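Local atomic coordinates of GTP cyclohydrolase 1 type 2 homolog (Thermus thermophilus, PDB entry 2YYB), a protein that is of unknown function but belongs to the GTP cyclohydrolase 1 type 2/NIF3 family and probably binds two divalent metal ions. Residues L176-V180 / E197-L203; E56-L61 / W233-D237; F50-L54 / T85-I91. One frame throughout, in Å; residues are numbered along the deposited sequence.

Contact 1. Residues L176-V180 / E197-L203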
loop_
_atom_site.group_PDB
_atom_site.type_symbol
_atom_site.label_atom_id
_atom_site.label_comp_id
_atom_site.label_asym_id
_atom_site.label_seq_id
_atom_site.Cartn_x
_atom_site.Cartn_y
_atom_site.Cartn_z
ATOM N N LEU A 176 22.791 6.378 1.602
ATOM C CA LEU A 176 23.551 5.131 1.766
ATOM C C LEU A 176 24.593 5.145 2.896
ATOM O O LEU A 176 25.260 4.139 3.129
ATOM C CB LEU A 176 24.266 4.768 0.462
ATOM C CG LEU A 176 23.466 4.168 -0.703
ATOM C CD1 LEU A 176 24.280 4.286 -2.008
ATOM C CD2 LEU A 176 23.126 2.712 -0.394
ATOM N N LEU A 177 24.731 6.274 3.588
ATOM C CA LEU A 177 25.703 6.408 4.673
ATOM C C LEU A 177 25.788 5.231 5.651
ATOM O O LEU A 177 26.866 4.698 5.892
ATOM C CB LEU A 177 25.424 7.679 5.465
ATOM C CG LEU A 177 26.661 8.507 5.805
ATOM C CD1 LEU A 177 27.396 8.848 4.531
ATOM C CD2 LEU A 177 26.254 9.773 6.517
ATOM N N PRO A 178 24.648 4.810 6.217
ATOM C CA PRO A 178 24.576 3.705 7.174
ATOM C C PRO A 178 25.204 2.382 6.763
ATOM O O PRO A 178 25.581 1.583 7.621
ATOM C CB PRO A 178 23.080 3.578 7.429
ATOM C CG PRO A 178 22.485 4.018 6.139
ATOM C CD PRO A 178 23.287 5.254 5.864
ATOM N N LYS A 179 25.323 2.144 5.461
ATOM C CA LYS A 179 25.906 0.898 4.974
ATOM C C LYS A 179 27.380 1.050 4.578
ATOM O O LYS A 179 28.088 0.062 4.390
ATOM C CB LYS A 179 25.086 0.381 3.791
ATOM C CG LYS A 179 23.646 0.006 4.150
ATOM C CD LYS A 179 22.872 -0.481 2.930
ATOM C CE LYS A 179 21.617 -1.275 3.315
ATOM N NZ LYS A 179 20.582 -0.457 4.031
ATOM N N VAL A 180 27.843 2.290 4.472
ATOM C CA VAL A 180 29.228 2.552 4.102
ATOM C C VAL A 180 30.169 1.826 5.040
ATOM O O VAL A 180 30.107 2.006 6.256
ATOM C CB VAL A 180 29.553 4.062 4.162
ATOM C CG1 VAL A 180 31.028 4.283 3.923
ATOM C CG2 VAL A 180 28.747 4.807 3.117
ATOM N N GLU A 197 26.045 11.959 12.251
ATOM C CA GLU A 197 26.246 10.532 12.098
ATOM C C GLU A 197 27.634 10.275 11.472
ATOM O O GLU A 197 28.391 9.416 11.938
ATOM C CB GLU A 197 25.147 9.933 11.228
ATOM C CG GLU A 197 25.180 8.431 11.224
ATOM C CD GLU A 197 24.452 7.818 10.043
ATOM O OE1 GLU A 197 24.619 6.593 9.821
ATOM O OE2 GLU A 197 23.718 8.556 9.349
ATOM N N THR A 198 27.965 11.033 10.429
ATOM C CA THR A 198 29.252 10.897 9.770
ATOM C C THR A 198 30.462 10.953 10.732
ATOM O O THR A 198 31.380 10.146 10.626
ATOM C CB THR A 198 29.425 11.984 8.698
ATOM O OG1 THR A 198 28.585 11.683 7.594
ATOM C CG2 THR A 198 30.847 12.052 8.213
ATOM N N PHE A 199 30.480 11.902 11.656
ATOM C CA PHE A 199 31.603 11.975 12.571
ATOM C C PHE A 199 31.538 10.929 13.684
ATOM O O PHE A 199 32.513 10.217 13.936
ATOM C CB PHE A 199 31.722 13.376 13.157
ATOM C CG PHE A 199 32.101 14.412 12.136
ATOM C CD1 PHE A 199 31.119 15.073 11.387
ATOM C CD2 PHE A 199 33.442 14.677 11.863
ATOM C CE1 PHE A 199 31.467 15.971 10.384
ATOM C CE2 PHE A 199 33.795 15.580 10.856
ATOM C CZ PHE A 199 32.805 16.222 10.117
ATOM N N GLU A 200 30.382 10.820 14.326
ATOM C CA GLU A 200 30.204 9.874 15.401
ATOM C C GLU A 200 30.574 8.475 14.992
ATOM O O GLU A 200 31.014 7.683 15.816
ATOM C CB GLU A 200 28.772 9.907 15.889
ATOM C CG GLU A 200 28.470 11.151 16.647
ATOM C CD GLU A 200 27.075 11.152 17.174
ATOM O OE1 GLU A 200 26.606 10.067 17.579
ATOM O OE2 GLU A 200 26.450 12.231 17.193
ATOM N N ARG A 201 30.408 8.167 13.718
ATOM C CA ARG A 201 30.742 6.843 13.242
ATOM C C ARG A 201 32.145 6.800 12.600
ATOM O O ARG A 201 32.504 5.829 11.924
ATOM C CB ARG A 201 29.673 6.363 12.256
ATOM C CG ARG A 201 29.867 4.917 11.850
ATOM C CD ARG A 201 28.577 4.276 11.416
ATOM N NE ARG A 201 28.096 4.855 10.178
ATOM C CZ ARG A 201 26.824 4.826 9.805
ATOM N NH1 ARG A 201 25.899 4.244 10.582
ATOM N NH2 ARG A 201 26.476 5.389 8.654
ATOM N N GLY A 202 32.934 7.850 12.829
ATOM C CA GLY A 202 34.278 7.929 12.284
ATOM C C GLY A 202 34.393 7.644 10.800
ATOM O O GLY A 202 35.269 6.897 10.363
ATOM N N LEU A 203 33.509 8.246 10.016
ATOM C CA LEU A 203 33.506 8.068 8.574
ATOM C C LEU A 203 34.241 9.221 7.902
ATOM O O LEU A 203 34.234 10.352 8.381
ATOM C CB LEU A 203 32.068 8.041 8.064
ATOM C CG LEU A 203 31.462 6.767 7.483
ATOM C CD1 LEU A 203 31.751 5.580 8.364
ATOM C CD2 LEU A 203 29.965 6.962 7.349
#
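L177, on the 3-10 turn 176-179, meets T198, R201 and L203 where a Schellman motif ends helix 195-200. In that motif G202, with positive phi, is the C-prime residue: G202 N bonds to F199 O and L203 N to T198 O at 2.9 Å, which brings L203 round to the side of the turn. The side chains of L177 and L203 lie alongside each other, running opposite ways, with L177 CG 4.0 Å from L203 CD2. L203 CD2 also lies 4.3 Å from V180 CB. Beside this apolar patch the T198 side chain lies athwart L177; its OG1, hydrogen-bonded to V194 O, sits against L177 CD2 at 3.2 Å. L177 and V180 also rest on F185, which ties the turn to strand 184-187 of the four-stranded sheet.

On the outer side R201 extends CG away from its backbone N (chi1 -173°) and bends at chi3, 68°, so that its guanidinium lies along L177 and P178. P178 O stands over one face of the group, while L203 CD2 lies in its plane at the edge. L177 O is 2.9 Å from R201 NH2, but the angle is too poor for a hydrogen bond. E197 OE1 is modelled too close to R201, leaving the details of their pairing doubtful. R201 packs on P178 and on H78 of the second subunit. The contact is therefore mainly apolar, and the polar atoms near R201 form no clear bond across it.

Contact 2. Residues E56-L61 / W233-D237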
loop_
_atom_site.group_PDB
_atom_site.type_symbol
_atom_site.label_atom_id
_atom_site.label_comp_id
_atom_site.label_asym_id
_atom_site.label_seq_id
_atom_site.Cartn_x
_atom_site.Cartn_y
_atom_site.Cartn_z
ATOM N N GLU A 56 24.160 23.850 -31.213
ATOM C CA GLU A 56 25.207 22.924 -31.628
ATOM C C GLU A 56 24.667 21.876 -32.599
ATOM O O GLU A 56 25.343 20.887 -32.896
ATOM C CB GLU A 56 25.777 22.209 -30.390
ATOM C CG GLU A 56 26.499 23.111 -29.394
ATOM C CD GLU A 56 27.796 23.666 -29.960
ATOM O OE1 GLU A 56 28.063 24.883 -29.761
ATOM O OE2 GLU A 56 28.551 22.883 -30.605
ATOM N N GLU A 57 23.444 22.076 -33.073
ATOM C CA GLU A 57 22.809 21.132 -33.989
ATOM C C GLU A 57 22.870 19.672 -33.507
ATOM O O GLU A 57 23.207 18.759 -34.270
ATOM C CB GLU A 57 23.418 21.259 -35.398
ATOM C CG GLU A 57 23.216 22.648 -36.022
ATOM C CD GLU A 57 23.809 22.788 -37.416
ATOM O OE1 GLU A 57 23.206 22.267 -38.387
ATOM O OE2 GLU A 57 24.884 23.417 -37.541
ATOM N N VAL A 58 22.534 19.447 -32.238
ATOM C CA VAL A 58 22.534 18.094 -31.703
ATOM C C VAL A 58 21.266 17.398 -32.178
ATOM O O VAL A 58 20.203 18.017 -32.214
ATOM C CB VAL A 58 22.555 18.098 -30.155
ATOM C CG1 VAL A 58 22.406 16.679 -29.624
ATOM C CG2 VAL A 58 23.844 18.679 -29.663
ATOM N N ASP A 59 21.370 16.123 -32.547
ATOM C CA ASP A 59 20.187 15.366 -32.999
ATOM C C ASP A 59 19.716 14.389 -31.930
ATOM O O ASP A 59 18.538 14.056 -31.843
ATOM C CB ASP A 59 20.494 14.535 -34.261
ATOM C CG ASP A 59 20.839 15.387 -35.445
ATOM O OD1 ASP A 59 20.110 16.375 -35.684
ATOM O OD2 ASP A 59 21.826 15.071 -36.140
ATOM N N PHE A 60 20.661 13.917 -31.133
ATOM C CA PHE A 60 20.379 12.931 -30.115
ATOM C C PHE A 60 21.031 13.373 -28.815
ATOM O O PHE A 60 22.237 13.197 -28.628
ATOM C CB PHE A 60 20.957 11.593 -30.564
ATOM C CG PHE A 60 20.380 10.415 -29.863
ATOM C CD1 PHE A 60 19.269 9.759 -30.382
ATOM C CD2 PHE A 60 20.951 9.947 -28.681
ATOM C CE1 PHE A 60 18.732 8.637 -29.720
ATOM C CE2 PHE A 60 20.421 8.840 -28.025
ATOM C CZ PHE A 60 19.312 8.183 -28.541
ATOM N N LEU A 61 20.222 13.958 -27.937
ATOM C CA LEU A 61 20.669 14.457 -26.631
ATOM C C LEU A 61 20.509 13.394 -25.549
ATOM O O LEU A 61 19.412 12.845 -25.341
ATOM C CB LEU A 61 19.859 15.698 -26.241
ATOM C CG LEU A 61 20.232 16.360 -24.930
ATOM C CD1 LEU A 61 21.740 16.549 -24.875
ATOM C CD2 LEU A 61 19.526 17.682 -24.793
ATOM N N TRP A 233 30.248 13.929 -31.241
ATOM C CA TRP A 233 29.468 14.408 -30.112
ATOM C C TRP A 233 30.041 15.664 -29.489
ATOM O O TRP A 233 31.194 16.011 -29.718
ATOM C CB TRP A 233 29.313 13.314 -29.045
ATOM C CG TRP A 233 30.583 12.916 -28.342
ATOM C CD1 TRP A 233 31.553 12.088 -28.817
ATOM C CD2 TRP A 233 31.026 13.346 -27.039
ATOM N NE1 TRP A 233 32.572 11.972 -27.899
ATOM C CE2 TRP A 233 32.277 12.736 -26.800
ATOM C CE3 TRP A 233 30.486 14.187 -26.055
ATOM C CZ2 TRP A 233 33.005 12.940 -25.614
ATOM C CZ3 TRP A 233 31.214 14.391 -24.866
ATOM C CH2 TRP A 233 32.459 13.767 -24.662
ATOM N N VAL A 234 29.208 16.352 -28.721
ATOM C CA VAL A 234 29.603 17.569 -28.032
ATOM C C VAL A 234 29.051 17.527 -26.606
ATOM O O VAL A 234 28.002 16.942 -26.366
ATOM C CB VAL A 234 29.047 18.804 -28.749
ATOM C CG1 VAL A 234 27.540 18.701 -28.866
ATOM C CG2 VAL A 234 29.425 20.051 -27.987
ATOM N N PHE A 235 29.768 18.120 -25.654
ATOM C CA PHE A 235 29.292 18.144 -24.276
ATOM C C PHE A 235 28.662 19.504 -24.012
ATOM O O PHE A 235 29.279 20.541 -24.244
ATOM C CB PHE A 235 30.429 17.905 -23.275
ATOM C CG PHE A 235 30.001 18.030 -21.826
ATOM C CD1 PHE A 235 29.173 17.079 -21.239
ATOM C CD2 PHE A 235 30.420 19.110 -21.049
ATOM C CE1 PHE A 235 28.772 17.202 -19.896
ATOM C CE2 PHE A 235 30.022 19.241 -19.710
ATOM C CZ PHE A 235 29.202 18.289 -19.135
ATOM N N LEU A 236 27.418 19.473 -23.541
ATOM C CA LEU A 236 26.662 20.681 -23.231
ATOM C C LEU A 236 26.806 20.922 -21.735
ATOM O O LEU A 236 26.276 20.170 -20.928
ATOM C CB LEU A 236 25.197 20.485 -23.644
ATOM C CG LEU A 236 25.062 20.141 -25.135
ATOM C CD1 LEU A 236 23.630 19.951 -25.500
ATOM C CD2 LEU A 236 25.662 21.241 -25.980
ATOM N N ASP A 237 27.533 21.982 -21.388
ATOM C CA ASP A 237 27.850 22.336 -20.005
ATOM C C ASP A 237 26.910 23.340 -19.330
ATOM O O ASP A 237 26.684 24.431 -19.844
ATOM C CB ASP A 237 29.275 22.877 -19.975
ATOM C CG ASP A 237 29.877 22.865 -18.601
ATOM O OD1 ASP A 237 30.915 23.528 -18.405
ATOM O OD2 ASP A 237 29.327 22.184 -17.719
#
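E56 and V234 make the closest backbone approach, 7.8 Å between their CA atoms, too wide for strand pairing, and the two segments meet through side chains alone. V234 faces E56 and V58. Its CG1 sits between the backbone N and the carbonyl carbon (chi1 56°), directed at V58 CG2 3.8 Å away, and V234 CG2 is left to face E56 OE2 at 4.0 Å. E56 comes in at about a right angle to the valine. A bend at chi2, -68°, turns the carboxylate towards V234, while the aliphatic part runs alongside L236 the opposite way, E56 CG lying 4.0 Å from L236 CD2.

Segment 56-61 closes a beta-alpha-beta crossover, running from the Schellman end of helix 47-55, with E57 as C-prime residue, into strand 60-63. Strand 39-42, where the crossover starts, lies between strands 60-63 and 233-235 in the five-stranded sheet, so the contact bridges one face of the sheet across a middle strand.

Deeper in, L236 holds the central place, touching E56, V58 and L61. Its two methyls diverge: CD2 goes to E56, and L236 CD1 meets L61 CD1 at 3.9 Å and V58 CG2 at 4.4 Å. The two leucines meet at a slant. A53 of helix 47-55 touches both V58 and L236 from the helix side.

Contact 3. Residues F50-L54 / T85-I91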
loop_
_atom_site.group_PDB
_atom_site.type_symbol
_atom_site.label_atom_id
_atom_site.label_comp_id
_atom_site.label_asym_id
_atom_site.label_seq_id
_atom_site.Cartn_x
_atom_site.Cartn_y
_atom_site.Cartn_z
ATOM N N PHE A 50 18.823 22.571 -23.550
ATOM C CA PHE A 50 18.135 22.327 -24.806
ATOM C C PHE A 50 18.430 23.376 -25.880
ATOM O O PHE A 50 18.567 23.024 -27.052
ATOM C CB PHE A 50 16.631 22.235 -24.566
ATOM C CG PHE A 50 16.216 21.009 -23.800
ATOM C CD1 PHE A 50 17.150 20.025 -23.480
ATOM C CD2 PHE A 50 14.891 20.830 -23.422
ATOM C CE1 PHE A 50 16.774 18.885 -22.802
ATOM C CE2 PHE A 50 14.500 19.692 -22.745
ATOM C CZ PHE A 50 15.442 18.708 -22.429
ATOM N N ARG A 51 18.517 24.649 -25.482
ATOM C CA ARG A 51 18.835 25.734 -26.408
ATOM C C ARG A 51 20.256 25.527 -26.952
ATOM O O ARG A 51 20.510 25.757 -28.138
ATOM C CB ARG A 51 18.751 27.103 -25.713
ATOM C CG ARG A 51 17.339 27.649 -25.531
ATOM C CD ARG A 51 16.756 28.136 -26.853
ATOM N NE ARG A 51 15.308 27.947 -26.937
ATOM C CZ ARG A 51 14.594 28.139 -28.047
ATOM N NH1 ARG A 51 15.198 28.534 -29.165
ATOM N NH2 ARG A 51 13.283 27.912 -28.053
ATOM N N LYS A 52 21.171 25.100 -26.078
ATOM C CA LYS A 52 22.549 24.838 -26.485
ATOM C C LYS A 52 22.595 23.671 -27.462
ATOM O O LYS A 52 23.363 23.696 -28.420
ATOM C CB LYS A 52 23.446 24.496 -25.288
ATOM C CG LYS A 52 23.762 25.634 -24.343
ATOM C CD LYS A 52 25.076 25.321 -23.636
ATOM C CE LYS A 52 25.384 26.276 -22.494
ATOM N NZ LYS A 52 24.482 26.019 -21.328
ATOM N N ALA A 53 21.787 22.643 -27.217
ATOM C CA ALA A 53 21.761 21.495 -28.120
ATOM C C ALA A 53 21.266 21.970 -29.482
ATOM O O ALA A 53 21.722 21.501 -30.522
ATOM C CB ALA A 53 20.852 20.409 -27.582
ATOM N N LEU A 54 20.331 22.910 -29.458
ATOM C CA LEU A 54 19.776 23.477 -30.669
ATOM C C LEU A 54 20.859 24.256 -31.427
ATOM O O LEU A 54 20.942 24.179 -32.662
ATOM C CB LEU A 54 18.618 24.421 -30.328
ATOM C CG LEU A 54 17.845 24.983 -31.523
ATOM C CD1 LEU A 54 17.122 23.853 -32.187
ATOM C CD2 LEU A 54 16.849 26.033 -31.098
ATOM N N THR A 85 11.379 23.631 -27.867
ATOM C CA THR A 85 12.790 23.654 -28.216
ATOM C C THR A 85 13.228 22.307 -28.784
ATOM O O THR A 85 13.839 22.240 -29.847
ATOM C CB THR A 85 13.622 23.976 -26.985
ATOM O OG1 THR A 85 13.169 25.211 -26.444
ATOM C CG2 THR A 85 15.078 24.102 -27.318
ATOM N N LEU A 86 12.934 21.217 -28.095
ATOM C CA LEU A 86 13.330 19.941 -28.666
ATOM C C LEU A 86 12.655 19.798 -30.036
ATOM O O LEU A 86 13.319 19.489 -31.019
ATOM C CB LEU A 86 12.948 18.765 -27.759
ATOM C CG LEU A 86 13.557 18.717 -26.353
ATOM C CD1 LEU A 86 13.068 17.460 -25.665
ATOM C CD2 LEU A 86 15.076 18.726 -26.399
ATOM N N PHE A 87 11.346 20.036 -30.106
ATOM C CA PHE A 87 10.613 19.917 -31.378
ATOM C C PHE A 87 11.266 20.764 -32.461
ATOM O O PHE A 87 11.671 20.258 -33.504
ATOM C CB PHE A 87 9.149 20.364 -31.222
ATOM C CG PHE A 87 8.277 19.391 -30.476
ATOM C CD1 PHE A 87 8.799 18.224 -29.932
ATOM C CD2 PHE A 87 6.928 19.673 -30.273
ATOM C CE1 PHE A 87 7.990 17.369 -29.200
ATOM C CE2 PHE A 87 6.114 18.818 -29.538
ATOM C CZ PHE A 87 6.647 17.667 -29.001
ATOM N N GLN A 88 11.376 22.062 -32.196
ATOM C CA GLN A 88 11.979 22.988 -33.136
ATOM C C GLN A 88 13.273 22.440 -33.738
ATOM O O GLN A 88 13.542 22.668 -34.913
ATOM C CB GLN A 88 12.264 24.311 -32.441
ATOM C CG GLN A 88 12.638 25.437 -33.360
ATOM C CD GLN A 88 12.908 26.736 -32.604
ATOM O OE1 GLN A 88 12.085 27.203 -31.803
ATOM N NE2 GLN A 88 14.070 27.330 -32.860
ATOM N N GLY A 89 14.067 21.712 -32.954
ATOM C CA GLY A 89 15.321 21.199 -33.469
ATOM C C GLY A 89 15.370 19.732 -33.844
ATOM O O GLY A 89 16.443 19.193 -34.125
ATOM N N GLY A 90 14.217 19.080 -33.859
ATOM C CA GLY A 90 14.193 17.665 -34.199
ATOM C C GLY A 90 15.115 16.877 -33.295
ATOM O O GLY A 90 15.661 15.855 -33.686
ATOM N N ILE A 91 15.271 17.355 -32.066
ATOM C CA ILE A 91 16.152 16.734 -31.083
ATOM C C ILE A 91 15.527 15.540 -30.359
ATOM O O ILE A 91 14.413 15.633 -29.849
ATOM C CB ILE A 91 16.584 17.786 -30.036
ATOM C CG1 ILE A 91 17.315 18.926 -30.740
ATOM C CG2 ILE A 91 17.441 17.126 -28.932
ATOM C CD1 ILE A 91 17.562 20.157 -29.891
#
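F50 presents the face of its ring to L86, and this CH-pi contact lies where helices 47-55 and 77-88 pack side by side on one face of the five-stranded sheet. The helices are the connections of two successive beta-alpha-beta units, 39-42 to 60-63 and 60-63 to 92-95. They run in the same direction, with F50 beside T85 and L54 beside G89; L54 CA lies 5.7 Å from G89 CA. L86 CD2 stands almost on the ring axis of F50, 3.6 Å from the centroid and 9° off the normal, so one methyl meets all six ring carbons about equally. L61 and L93 from the sheet also touch F50, sinking the pair into the sheet side of the interface.

The preceding residue, T85, points between F50 and R51. T85 CG2, opposite the backbone N, packs on F50 CB at 3.7 Å and also covers one face of the R51 guanidinium, lying nearer its margin than its middle. R51 leaves its helix away from the other one and folds back through bends at chi2 and chi3. This places R51 NH2 3.1 Å from T85 OG1, a hydroxyl already hydrogen-bonded to E47 OE1 and R81 O. Q88 lies across the end of R51, its amide plane turned 68° from the guanidinium, and nears L54 from the outside, Q88 NE2 to L54 CD2 3.5 Å.

Where helix 77-88 ends in a Schellman motif with G90 as C-prime residue, L54 CD1 lies 3.5 Å from G89 CA. The turn then leads I91 back toward the first helix, I91 CD1 lying 4.0 Å from A53 CB and 3.9 Å from L54 N.

How the contacts relate
Contacts 2 and 3 are neighbours on the five-stranded sheet, centres about 10 Å apart, and share helix 47-55: it packs against helix 77-88 in contact 3 and ends in the loop that enters contact 2. They are joined directly, for V58 N lies 2.8 Å from A53 O as a probable hydrogen bond. Contact 2 is buried and almost wholly aliphatic; contact 3 grades from a buried ring-methyl contact to a solvent-facing polar edge formed by R51 and Q88. Contact 1 stands apart on the four-stranded sheet, its centre about 39 Å from that of contact 2, partly buried and mixing leucine packing with an arginine near a subunit interface. All three include a Schellman helix end.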